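Side-chain contact in regulatory protein YycH-like domain-containing protein (PDB 5COZ), which is of unknown function but contains a YycH-like regulatory domain, is probably exported, and may have a regulatory role: residues K75-D78 with L79-K82. Sequence-based numbering, arbitrary orientation.
Sequences KCYD and LMEK
Two waters link D78 to E81 and K82 on the outer side of helix 73-87. One donates to both carboxylates, lying 2.7 Å from D78 OD1 and 2.7 Å from E81 OE2. The other donates to the D78 backbone O and accepts from K82 NZ at 3.1 Å. The lysine folds back at its last torsion (chi4 76°), which brings NZ to 3.7 Å from D78 O, while NZ stays 5.5 Å from D78 OD2, so ion and carboxylate are neighbours without a direct salt bridge. An alanine in place of K82 would probably leave the second water without its ammonium partner and take away the positive charge closest to the D78 carboxylate within this turn.

The regular i to i+4 backbone bonds run from L79, M80, E81 and K82 N to the carbonyls of K75, C76, Y77 and D78. On another face, the selenomethionine M80 bends at chi2 and chi3, bringing its methyl CE obliquely to Y77 CD2 at 3.9 Å. W109 of strand 104-111 meets the Y77 ring edge-to-face and also touches M80. This turn is amphipathic: its apolar face packs on a β-sheet, while on its polar face one water spans two acidic groups and another ties the lysine to a backbone carbonyl.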
ATOM      1  N   LYS A  75      -0.263  21.821 -14.328  1.00 12.11           N
ATOM      2  CA  LYS A  75      -0.791  20.627 -13.677  1.00 11.71           C
ATOM      3  C   LYS A  75      -0.231  20.483 -12.283  1.00 12.61           C
ATOM      4  O   LYS A  75      -0.932  20.046 -11.369  1.00 12.42           O
ATOM      5  CB  LYS A  75      -0.431  19.362 -14.482  1.00 15.34           C
ATOM      6  CG  LYS A  75      -1.217  19.174 -15.762  1.00 25.68           C
ATOM      7  CD  LYS A  75      -0.736  17.888 -16.427  1.00 31.62           C
ATOM      8  CE  LYS A  75      -1.676  17.404 -17.488  1.00 43.22           C
ATOM      9  NZ  LYS A  75      -1.145  16.187 -18.162  1.00 43.33           N
ATOM     10  N   CYS A  76       1.070  20.820 -12.126  1.00  9.18           N
ATOM     11  CA  CYS A  76       1.731  20.732 -10.837  1.00  8.19           C
ATOM     12  C   CYS A  76       1.052  21.666  -9.838  1.00  8.47           C
ATOM     13  O   CYS A  76       0.747  21.270  -8.708  1.00  8.86           O
ATOM     14  CB  CYS A  76       3.199  21.084 -10.997  1.00  8.06           C
ATOM     15  SG  CYS A  76       4.126  20.875  -9.470  1.00 11.48           S
ATOM     16  N   TYR A  77       0.839  22.927 -10.246  1.00  6.92           N
ATOM     17  CA  TYR A  77       0.236  23.905  -9.361  1.00  6.87           C
ATOM     18  C   TYR A  77      -1.222  23.562  -9.077  1.00  9.25           C
ATOM     19  O   TYR A  77      -1.690  23.839  -7.968  1.00  8.93           O
ATOM     20  CB  TYR A  77       0.384  25.328  -9.930  1.00  8.86           C
ATOM     21  CG  TYR A  77       1.735  25.965  -9.642  1.00  8.87           C
ATOM     22  CD1 TYR A  77       2.927  25.297  -9.949  1.00 10.05           C
ATOM     23  CD2 TYR A  77       1.824  27.255  -9.126  1.00  8.79           C
ATOM     24  CE1 TYR A  77       4.168  25.887  -9.718  1.00  9.74           C
ATOM     25  CE2 TYR A  77       3.059  27.871  -8.923  1.00  9.47           C
ATOM     26  CZ  TYR A  77       4.229  27.176  -9.217  1.00 10.63           C
ATOM     27  OH  TYR A  77       5.435  27.801  -9.022  1.00 10.85           O
ATOM     28  N   ASP A  78      -1.914  22.949 -10.048  1.00  8.86           N
ATOM     29  CA  ASP A  78      -3.292  22.497  -9.796  1.00  8.73           C
ATOM     30  C   ASP A  78      -3.303  21.440  -8.676  1.00 11.32           C
ATOM     31  O   ASP A  78      -4.164  21.493  -7.799  1.00 10.88           O
ATOM     32  CB  ASP A  78      -3.923  21.933 -11.077  1.00  9.57           C
ATOM     33  CG  ASP A  78      -4.278  22.990 -12.111  1.00 16.37           C
ATOM     34  OD1 ASP A  78      -4.412  24.182 -11.729  1.00 15.75           O
ATOM     35  OD2 ASP A  78      -4.505  22.616 -13.277  1.00 22.26           O
ATOM     36  N   LEU A  79      -2.326  20.507  -8.697  1.00  8.36           N
ATOM     37  CA  LEU A  79      -2.224  19.504  -7.648  1.00  7.73           C
ATOM     38  C   LEU A  79      -1.870  20.199  -6.307  1.00  8.79           C
ATOM     39  O   LEU A  79      -2.458  19.894  -5.254  1.00  9.53           O
ATOM     40  CB  LEU A  79      -1.180  18.471  -8.038  1.00  8.14           C
ATOM     41  CG  LEU A  79      -0.904  17.385  -6.977  1.00 11.22           C
ATOM     42  CD1 LEU A  79      -2.198  16.653  -6.572  1.00 12.65           C
ATOM     43  CD2 LEU A  79       0.178  16.407  -7.488  1.00 11.28           C
HETATM   44  N   MSE A  80      -0.941  21.170  -6.344  1.00  7.31           N
HETATM   45  CA  MSE A  80      -0.575  21.927  -5.173  1.00  6.67           C
HETATM   46  C   MSE A  80      -1.829  22.549  -4.509  1.00  9.84           C
HETATM   47  O   MSE A  80      -1.949  22.498  -3.291  1.00 11.14           O
HETATM   48  CB  MSE A  80       0.482  23.020  -5.513  1.00  7.07           C
HETATM   49  CG  MSE A  80       0.815  23.935  -4.314  1.00  9.56           C
HETATM   50 SE   MSE A  80      -0.412  25.456  -4.108  0.75 11.05          SE
HETATM   51  CE  MSE A  80       0.041  26.384  -5.811  1.00  9.93           C
ATOM     52  N   GLU A  81      -2.740  23.152  -5.294  1.00  8.82           N
ATOM     53  CA  GLU A  81      -3.891  23.798  -4.669  1.00  8.95           C
ATOM     54  C   GLU A  81      -4.805  22.782  -4.012  1.00 12.65           C
ATOM     55  O   GLU A  81      -5.328  23.081  -2.944  1.00 11.95           O
ATOM     56  CB  GLU A  81      -4.684  24.629  -5.685  1.00 10.49           C
ATOM     57  CG  GLU A  81      -3.901  25.818  -6.209  1.00 10.92           C
ATOM     58  CD  GLU A  81      -4.835  26.866  -6.778  1.00 11.71           C
ATOM     59  OE1 GLU A  81      -5.678  27.402  -6.016  1.00 14.75           O
ATOM     60  OE2 GLU A  81      -4.730  27.142  -7.998  1.00 13.25           O
ATOM     61  N   LYS A  82      -4.963  21.593  -4.626  1.00 11.66           N
ATOM     62  CA  LYS A  82      -5.802  20.552  -4.017  1.00 12.10           C
ATOM     63  C   LYS A  82      -5.163  20.081  -2.715  1.00 14.16           C
ATOM     64  O   LYS A  82      -5.864  19.938  -1.713  1.00 13.61           O
ATOM     65  CB  LYS A  82      -6.006  19.393  -4.970  1.00 12.57           C
ATOM     66  CG  LYS A  82      -6.823  19.772  -6.195  1.00 14.57           C
ATOM     67  CD  LYS A  82      -6.833  18.607  -7.166  1.00 18.91           C
ATOM     68  CE  LYS A  82      -7.683  18.845  -8.387  1.00 35.41           C
ATOM     69  NZ  LYS A  82      -7.015  19.750  -9.356  1.00 48.90           N
TER
HETATM   70  O   HOH W   1      -5.735  25.151  -9.548  1.00 18.16           O
HETATM   71  O   HOH W   2      -6.565  22.681  -8.367  1.00 19.17           O